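Local coordinates for protein Hth-type dhaklm operon transcriptional activator DHAS (Lactococcus lactis, PDB 2IU5) that activates transcription of the dhaKLM operon when complexed with dihydroxyacetone-responsive DhaQ, binding an inverted repeat at the promoter as a homodimer of the TetR family, at residues K20-L25 and E59-I64; I13-I18 and N52-Q57. The protein carries 1 engineered substitution. One frame throughout, in Å; residues are numbered along the deposited sequence.

Contact 1. Residues K20-L25 and E59-I64; sequences KAFKDL and ELLSWI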
ATOM      1  N   LYS A  20      23.067  11.453  14.046  1.00 20.41           N
ATOM      2  CA  LYS A  20      24.028  10.798  13.155  1.00 21.51           C
ATOM      3  C   LYS A  20      24.749   9.656  13.865  1.00 21.51           C
ATOM      4  O   LYS A  20      24.916   8.567  13.306  1.00 21.99           O
ATOM      5  CB  LYS A  20      25.027  11.801  12.579  1.00 24.86           C
ATOM      6  CG  LYS A  20      25.948  11.219  11.523  1.00 29.30           C
ATOM      7  CD  LYS A  20      25.121  10.533  10.433  1.00 34.66           C
ATOM      8  CE  LYS A  20      25.941  10.239   9.165  1.00 38.88           C
ATOM      9  NZ  LYS A  20      26.842   9.069   9.385  1.00 41.17           N
ATOM     10  N   ALA A  21      25.172   9.924  15.095  1.00 20.01           N
ATOM     11  CA  ALA A  21      25.781   8.881  15.915  1.00 19.33           C
ATOM     12  C   ALA A  21      24.878   7.657  16.074  1.00 19.41           C
ATOM     13  O   ALA A  21      25.316   6.511  15.891  1.00 20.00           O
ATOM     14  CB  ALA A  21      26.171   9.450  17.263  1.00 20.20           C
ATOM     15  N   PHE A  22      23.614   7.909  16.417  1.00 18.82           N
ATOM     16  CA  PHE A  22      22.654   6.815  16.563  1.00 19.13           C
ATOM     17  C   PHE A  22      22.484   6.045  15.261  1.00 19.89           C
ATOM     18  O   PHE A  22      22.499   4.808  15.245  1.00 19.29           O
ATOM     19  CB  PHE A  22      21.337   7.373  17.019  1.00 20.47           C
ATOM     20  CG  PHE A  22      20.311   6.330  17.309  1.00 21.62           C
ATOM     21  CD1 PHE A  22      20.546   5.342  18.242  1.00 25.18           C
ATOM     22  CD2 PHE A  22      19.094   6.344  16.636  1.00 28.50           C
ATOM     23  CE1 PHE A  22      19.589   4.365  18.530  1.00 26.40           C
ATOM     24  CE2 PHE A  22      18.128   5.371  16.908  1.00 29.59           C
ATOM     25  CZ  PHE A  22      18.383   4.382  17.860  1.00 27.78           C
ATOM     26  N   LYS A  23      22.323   6.782  14.163  1.00 19.69           N
ATOM     27  CA  LYS A  23      22.110   6.123  12.852  1.00 20.15           C
ATOM     28  C   LYS A  23      23.331   5.262  12.512  1.00 20.93           C
ATOM     29  O   LYS A  23      23.196   4.149  11.991  1.00 22.75           O
ATOM     30  CB  LYS A  23      21.784   7.141  11.762  1.00 21.96           C
ATOM     31  CG  LYS A  23      20.361   7.650  11.911  1.00 23.91           C
ATOM     32  CD  LYS A  23      19.913   8.520  10.732  1.00 27.35           C
ATOM     33  CE  LYS A  23      20.391   9.935  10.902  1.00 31.96           C
ATOM     34  NZ  LYS A  23      20.032  10.763   9.685  1.00 30.71           N
ATOM     35  N   ASP A  24      24.529   5.764  12.798  1.00 22.21           N
ATOM     36  CA  ASP A  24      25.755   4.995  12.624  1.00 21.82           C
ATOM     37  C   ASP A  24      25.769   3.700  13.451  1.00 21.46           C
ATOM     38  O   ASP A  24      26.099   2.627  12.926  1.00 21.58           O
ATOM     39  CB  ASP A  24      26.981   5.855  12.927  1.00 25.39           C
ATOM     40  CG  ASP A  24      27.236   6.931  11.857  1.00 29.54           C
ATOM     41  OD1 ASP A  24      26.560   6.925  10.799  1.00 33.00           O
ATOM     42  OD2 ASP A  24      28.122   7.788  12.084  1.00 33.62           O
ATOM     43  N   LEU A  25      25.414   3.784  14.730  1.00 19.12           N
ATOM     44  CA  LEU A  25      25.374   2.577  15.565  1.00 19.66           C
ATOM     45  C   LEU A  25      24.311   1.580  15.094  1.00 18.75           C
ATOM     46  O   LEU A  25      24.505   0.370  15.195  1.00 17.59           O
ATOM     47  CB  LEU A  25      25.157   2.984  17.021  1.00 19.93           C
ATOM     48  CG  LEU A  25      26.359   3.730  17.614  1.00 21.09           C
ATOM     49  CD1 LEU A  25      25.941   4.583  18.794  1.00 23.64           C
ATOM     50  CD2 LEU A  25      27.483   2.787  18.031  1.00 26.08           C
ATOM     51  N   GLU A  59      12.558   8.752  22.019  1.00 19.31           N
ATOM     52  CA  GLU A  59      12.393  10.156  21.618  1.00 20.04           C
ATOM     53  C   GLU A  59      13.359  10.545  20.502  1.00 19.88           C
ATOM     54  O   GLU A  59      13.001  11.340  19.628  1.00 20.31           O
ATOM     55  CB  GLU A  59      12.626  11.092  22.803  1.00 19.13           C
ATOM     56  CG  GLU A  59      11.530  11.057  23.860  1.00 21.65           C
ATOM     57  CD  GLU A  59      11.462  12.331  24.718  1.00 22.63           C
ATOM     58  OE1 GLU A  59      12.383  13.198  24.686  1.00 20.94           O
ATOM     59  OE2 GLU A  59      10.456  12.463  25.452  1.00 28.46           O
ATOM     60  N   LEU A  60      14.579  10.013  20.515  1.00 19.23           N
ATOM     61  CA  LEU A  60      15.555  10.312  19.489  1.00 18.74           C
ATOM     62  C   LEU A  60      15.049   9.733  18.164  1.00 19.59           C
ATOM     63  O   LEU A  60      15.126  10.419  17.141  1.00 20.24           O
ATOM     64  CB  LEU A  60      16.936   9.727  19.851  1.00 19.33           C
ATOM     65  CG  LEU A  60      17.970   9.961  18.769  1.00 18.45           C
ATOM     66  CD1 LEU A  60      18.114  11.469  18.431  1.00 19.94           C
ATOM     67  CD2 LEU A  60      19.302   9.400  19.239  1.00 22.07           C
ATOM     68  N   LEU A  61      14.531   8.503  18.182  1.00 19.97           N
ATOM     69  CA  LEU A  61      13.985   7.899  16.949  1.00 20.94           C
ATOM     70  C   LEU A  61      12.877   8.764  16.378  1.00 21.46           C
ATOM     71  O   LEU A  61      12.871   9.048  15.174  1.00 21.79           O
ATOM     72  CB  LEU A  61      13.433   6.490  17.222  1.00 22.52           C
ATOM     73  CG  LEU A  61      14.416   5.324  17.299  1.00 24.56           C
ATOM     74  CD1 LEU A  61      13.587   4.099  17.610  1.00 24.30           C
ATOM     75  CD2 LEU A  61      15.109   5.180  15.926  1.00 28.02           C
ATOM     76  N   SER A  62      11.942   9.184  17.223  1.00 20.74           N
ATOM     77  CA  SER A  62      10.819   9.997  16.771  1.00 21.70           C
ATOM     78  C   SER A  62      11.355  11.240  16.073  1.00 21.30           C
ATOM     79  O   SER A  62      10.865  11.649  15.005  1.00 21.30           O
ATOM     80  CB  SER A  62       9.960  10.387  17.970  1.00 23.68           C
ATOM     81  OG  SER A  62       9.250   9.251  18.428  1.00 30.01           O
ATOM     82  N   TRP A  63      12.372  11.850  16.673  1.00 19.78           N
ATOM     83  CA  TRP A  63      12.951  13.069  16.125  1.00 19.52           C
ATOM     84  C   TRP A  63      13.594  12.787  14.771  1.00 18.36           C
ATOM     85  O   TRP A  63      13.427  13.561  13.810  1.00 20.25           O
ATOM     86  CB  TRP A  63      13.960  13.706  17.115  1.00 19.79           C
ATOM     87  CG  TRP A  63      14.408  15.040  16.599  1.00 19.65           C
ATOM     88  CD1 TRP A  63      13.754  16.216  16.741  1.00 21.96           C
ATOM     89  CD2 TRP A  63      15.592  15.325  15.845  1.00 19.39           C
ATOM     90  NE1 TRP A  63      14.444  17.229  16.134  1.00 23.95           N
ATOM     91  CE2 TRP A  63      15.579  16.710  15.572  1.00 19.50           C
ATOM     92  CE3 TRP A  63      16.660  14.556  15.371  1.00 20.78           C
ATOM     93  CZ2 TRP A  63      16.592  17.347  14.856  1.00 20.69           C
ATOM     94  CZ3 TRP A  63      17.665  15.189  14.657  1.00 22.75           C
ATOM     95  CH2 TRP A  63      17.621  16.574  14.404  1.00 22.21           C
ATOM     96  N   ILE A  64      14.326  11.680  14.677  1.00 19.26           N
ATOM     97  CA  ILE A  64      14.964  11.316  13.418  1.00 18.61           C
ATOM     98  C   ILE A  64      13.912  11.160  12.319  1.00 19.81           C
ATOM     99  O   ILE A  64      14.093  11.659  11.208  1.00 21.72           O
ATOM    100  CB  ILE A  64      15.765  10.028  13.596  1.00 19.70           C
ATOM    101  CG1 ILE A  64      17.071  10.357  14.317  1.00 19.94           C
ATOM    102  CG2 ILE A  64      16.083   9.382  12.260  1.00 22.69           C
ATOM    103  CD1 ILE A  64      17.710   9.095  14.922  1.00 22.07           C
TER
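F22 and L60 both swing their CG away from the backbone N (chi1 -175° and 177°), and in this pose the two side chains reach into the same space between their helices and slide past each other in opposite directions. L60 CD2 comes to 3.6 Å from F22 CB, and the same methyl is 3.8 Å from F22 CG, where the ring begins. I64 carries CG1 beside its own backbone N, and this branch ends in CD1, which meets the ring edge near its plane, 3.5 Å from F22 CD2. L61 runs at about a right angle to F22 and brings CD2 to the same ring in its plane, at CE2, though this pair is modelled too close to be relied on. K23 adds an aliphatic margin, its CD 4.2 Å from I64 CG2, and carries its amino end on to a salt bridge with D68. The axes of the two short segments run at 101° to each other and come no closer than 11.0 Å, a gap that suits a large flat phenylalanine on one side and branched aliphatic chains on the other. I39 and F99 also touch F22, the latter from helix 97-106. The contact therefore rests on carbon meeting carbon: removal of apolar groups from water probably holds the first helix of the TetR-type DNA-binding domain against helix 57-73, while D68 probably balances the K23 charge.

Contact 2. Residues I13-I18 and N52-Q57; sequences ITQKII and NYFQNQ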
ATOM      1  N   ILE A  13      22.096  21.876  15.717  1.00 22.34           N
ATOM      2  CA  ILE A  13      23.435  21.357  15.454  1.00 23.17           C
ATOM      3  C   ILE A  13      23.676  20.105  16.305  1.00 22.88           C
ATOM      4  O   ILE A  13      24.055  19.047  15.795  1.00 22.76           O
ATOM      5  CB  ILE A  13      24.483  22.435  15.777  1.00 24.07           C
ATOM      6  CG1 ILE A  13      24.377  23.607  14.800  1.00 24.22           C
ATOM      7  CG2 ILE A  13      25.887  21.830  15.842  1.00 24.60           C
ATOM      8  CD1 ILE A  13      25.161  24.843  15.256  1.00 26.74           C
ATOM      9  N   THR A  14      23.447  20.221  17.610  1.00 21.45           N
ATOM     10  CA  THR A  14      23.793  19.116  18.499  1.00 20.90           C
ATOM     11  C   THR A  14      22.876  17.928  18.274  1.00 21.46           C
ATOM     12  O   THR A  14      23.325  16.788  18.259  1.00 19.75           O
ATOM     13  CB  THR A  14      23.756  19.545  19.980  1.00 23.29           C
ATOM     14  OG1 THR A  14      24.681  20.621  20.184  1.00 23.86           O
ATOM     15  CG2 THR A  14      24.139  18.377  20.884  1.00 21.98           C
ATOM     16  N   GLN A  15      21.587  18.194  18.099  1.00 19.65           N
ATOM     17  CA  GLN A  15      20.646  17.125  17.781  1.00 20.05           C
ATOM     18  C   GLN A  15      21.083  16.329  16.566  1.00 19.58           C
ATOM     19  O   GLN A  15      20.993  15.098  16.564  1.00 20.48           O
ATOM     20  CB  GLN A  15      19.223  17.652  17.572  1.00 19.93           C
ATOM     21  CG  GLN A  15      18.622  18.293  18.820  1.00 20.22           C
ATOM     22  CD  GLN A  15      18.851  19.796  18.901  1.00 21.04           C
ATOM     23  OE1 GLN A  15      19.916  20.306  18.557  1.00 21.52           O
ATOM     24  NE2 GLN A  15      17.842  20.522  19.364  1.00 20.61           N
ATOM     25  N   LYS A  16      21.555  17.033  15.534  1.00 20.03           N
ATOM     26  CA  LYS A  16      21.950  16.362  14.302  1.00 20.86           C
ATOM     27  C   LYS A  16      23.161  15.468  14.522  1.00 19.89           C
ATOM     28  O   LYS A  16      23.245  14.384  13.931  1.00 22.15           O
ATOM     29  CB  LYS A  16      22.170  17.373  13.163  1.00 21.73           C
ATOM     30  CG  LYS A  16      20.851  17.862  12.617  1.00 22.26           C
ATOM     31  CD  LYS A  16      21.025  18.841  11.461  1.00 27.67           C
ATOM     32  CE  LYS A  16      20.080  18.398  10.345  1.00 30.11           C
ATOM     33  NZ  LYS A  16      20.366  18.963   8.991  1.00 35.05           N
ATOM     34  N   ILE A  17      24.088  15.918  15.365  1.00 18.71           N
ATOM     35  CA  ILE A  17      25.273  15.124  15.696  1.00 19.73           C
ATOM     36  C   ILE A  17      24.877  13.858  16.454  1.00 19.91           C
ATOM     37  O   ILE A  17      25.355  12.752  16.153  1.00 20.24           O
ATOM     38  CB  ILE A  17      26.283  15.977  16.474  1.00 19.42           C
ATOM     39  CG1 ILE A  17      26.823  17.110  15.604  1.00 21.36           C
ATOM     40  CG2 ILE A  17      27.426  15.116  17.020  1.00 21.46           C
ATOM     41  CD1 ILE A  17      27.622  18.091  16.418  1.00 23.83           C
ATOM     42  N   ILE A  18      23.992  14.026  17.435  1.00 17.80           N
ATOM     43  CA  ILE A  18      23.523  12.885  18.226  1.00 18.78           C
ATOM     44  C   ILE A  18      22.780  11.901  17.314  1.00 19.66           C
ATOM     45  O   ILE A  18      23.011  10.701  17.360  1.00 19.13           O
ATOM     46  CB  ILE A  18      22.614  13.375  19.361  1.00 18.88           C
ATOM     47  CG1 ILE A  18      23.432  14.171  20.381  1.00 18.53           C
ATOM     48  CG2 ILE A  18      21.957  12.196  20.047  1.00 21.57           C
ATOM     49  CD1 ILE A  18      22.527  14.930  21.357  1.00 19.99           C
ATOM     50  N   ASN A  52      19.582  17.413  27.418  1.00 20.03           N
ATOM     51  CA  ASN A  52      19.097  18.738  27.071  1.00 21.73           C
ATOM     52  C   ASN A  52      18.122  18.613  25.914  1.00 21.02           C
ATOM     53  O   ASN A  52      17.397  19.565  25.632  1.00 21.35           O
ATOM     54  CB  ASN A  52      20.263  19.630  26.675  1.00 21.75           C
ATOM     55  CG  ASN A  52      21.018  20.160  27.881  1.00 25.44           C
ATOM     56  OD1 ASN A  52      22.239  20.272  27.859  1.00 33.22           O
ATOM     57  ND2 ASN A  52      20.288  20.486  28.937  1.00 29.12           N
ATOM     58  N   TYR A  53      18.100  17.455  25.255  1.00 20.33           N
ATOM     59  CA  TYR A  53      17.382  17.309  23.988  1.00 21.66           C
ATOM     60  C   TYR A  53      16.410  16.132  23.926  1.00 21.13           C
ATOM     61  O   TYR A  53      15.343  16.253  23.333  1.00 21.24           O
ATOM     62  CB  TYR A  53      18.364  17.207  22.825  1.00 20.34           C
ATOM     63  CG  TYR A  53      19.326  18.367  22.775  1.00 22.38           C
ATOM     64  CD1 TYR A  53      18.905  19.622  22.351  1.00 23.99           C
ATOM     65  CD2 TYR A  53      20.654  18.209  23.157  1.00 23.91           C
ATOM     66  CE1 TYR A  53      19.796  20.692  22.308  1.00 24.57           C
ATOM     67  CE2 TYR A  53      21.549  19.271  23.117  1.00 24.01           C
ATOM     68  CZ  TYR A  53      21.115  20.492  22.696  1.00 24.80           C
ATOM     69  OH  TYR A  53      22.020  21.538  22.663  1.00 28.20           O
ATOM     70  N   PHE A  54      16.765  15.001  24.528  1.00 20.52           N
ATOM     71  CA  PHE A  54      15.952  13.792  24.410  1.00 21.06           C
ATOM     72  C   PHE A  54      15.925  13.058  25.726  1.00 20.43           C
ATOM     73  O   PHE A  54      16.916  13.081  26.441  1.00 22.34           O
ATOM     74  CB  PHE A  54      16.542  12.848  23.376  1.00 20.25           C
ATOM     75  CG  PHE A  54      16.751  13.493  22.038  1.00 20.83           C
ATOM     76  CD1 PHE A  54      15.661  13.794  21.235  1.00 21.71           C
ATOM     77  CD2 PHE A  54      18.029  13.790  21.597  1.00 21.17           C
ATOM     78  CE1 PHE A  54      15.853  14.394  19.995  1.00 21.35           C
ATOM     79  CE2 PHE A  54      18.221  14.388  20.355  1.00 20.48           C
ATOM     80  CZ  PHE A  54      17.123  14.685  19.565  1.00 20.52           C
ATOM     81  N   GLN A  55      14.800  12.412  26.032  1.00 20.58           N
ATOM     82  CA  GLN A  55      14.673  11.669  27.280  1.00 20.08           C
ATOM     83  C   GLN A  55      15.274  10.264  27.161  1.00 20.75           C
ATOM     84  O   GLN A  55      15.720   9.676  28.150  1.00 19.32           O
ATOM     85  CB  GLN A  55      13.200  11.562  27.679  1.00 20.23           C
ATOM     86  CG  GLN A  55      12.991  10.953  29.047  1.00 22.97           C
ATOM     87  CD  GLN A  55      11.533  10.943  29.444  1.00 25.46           C
ATOM     88  OE1 GLN A  55      10.829  11.962  29.357  1.00 25.96           O
ATOM     89  NE2 GLN A  55      11.061   9.786  29.887  1.00 22.83           N
ATOM     90  N   ASN A  56      15.272   9.736  25.941  1.00 17.84           N
ATOM     91  CA  ASN A  56      15.653   8.365  25.695  1.00 19.96           C
ATOM     92  C   ASN A  56      15.727   8.108  24.196  1.00 19.54           C
ATOM     93  O   ASN A  56      15.480   9.012  23.389  1.00 18.99           O
ATOM     94  CB  ASN A  56      14.689   7.404  26.386  1.00 18.16           C
ATOM     95  CG  ASN A  56      13.240   7.601  25.930  1.00 16.81           C
ATOM     96  OD1 ASN A  56      13.002   7.675  24.732  1.00 17.87           O
ATOM     97  ND2 ASN A  56      12.301   7.678  26.857  1.00 17.71           N
ATOM     98  N   GLN A  57      16.068   6.881  23.843  1.00 19.88           N
ATOM     99  CA  GLN A  57      16.276   6.513  22.451  1.00 18.77           C
ATOM    100  C   GLN A  57      14.993   6.556  21.636  1.00 19.39           C
ATOM    101  O   GLN A  57      15.071   6.810  20.439  1.00 20.54           O
ATOM    102  CB  GLN A  57      16.936   5.144  22.356  1.00 20.12           C
ATOM    103  CG  GLN A  57      18.291   5.081  23.042  1.00 20.66           C
ATOM    104  CD  GLN A  57      18.197   4.534  24.460  1.00 20.33           C
ATOM    105  OE1 GLN A  57      17.401   5.013  25.284  1.00 20.55           O
ATOM    106  NE2 GLN A  57      19.002   3.516  24.764  1.00 20.41           N
TER
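Q15 and Y53 bring the two backbones nearest, CA to CA 7.0 Å, where the opening turn of helix 13-28 meets the irregular chain linking helix 36-43 to helix 57-73. F54 is extended there (phi -141°, psi 146°), and the successive residues Y53 and F54 both direct their rings to the helix, with Y53 CB lying over one face of the F54 ring. T14 and Q15 approach different parts of the tyrosine ring. The methyl CG2 of T14 is 3.5 Å from Y53 CE2, a small group that lets the ring settle close to the helix. Q15 is bent at chi2, which brings its amide back beside the ring: NE2 lies 3.3 Å from Y53 CD1, with amide and ring planes 40° apart. The methylene of the same chain serves F54, Q15 CG being 4.0 Å from F54 CZ. I18, one turn on from T14, bridges both aromatics more loosely, its CD1 4.2 Å from Y53 CD2 and its CG2 4.3 Å from F54 CE2. With an alanine in place of Y53, a gap beside T14 and I18 would probably open and the Q15 amide would be left freer to turn. Since apolar and van der Waals contact does the work, these aromatics probably fix the end of the predicted helix-turn-helix motif on the first helix by shape rather than by polar pairing.

Contacts 1 and 2 are neighbours in one DNA-binding domain, their centres 8 Å apart, and helix 13-28 serves both, giving its first turns to contact 2 and its later ones to contact 1. F54 joins them directly: F54 CE2 is 3.5 Å from L60 CD1, and its ring meets W63 edge-to-face. W63 also reaches Q15, with CH2 3.7 Å from Q15 CB. Polar bonds tie loop to helix as well, since N56 OD1 caps the nitrogen of E59 while E59 OE1 accepts from Q55 N. The end of the predicted helix-turn-helix is thus packed against helix 57-73, whose I64 and L61 also touch F99 of helix 97-106.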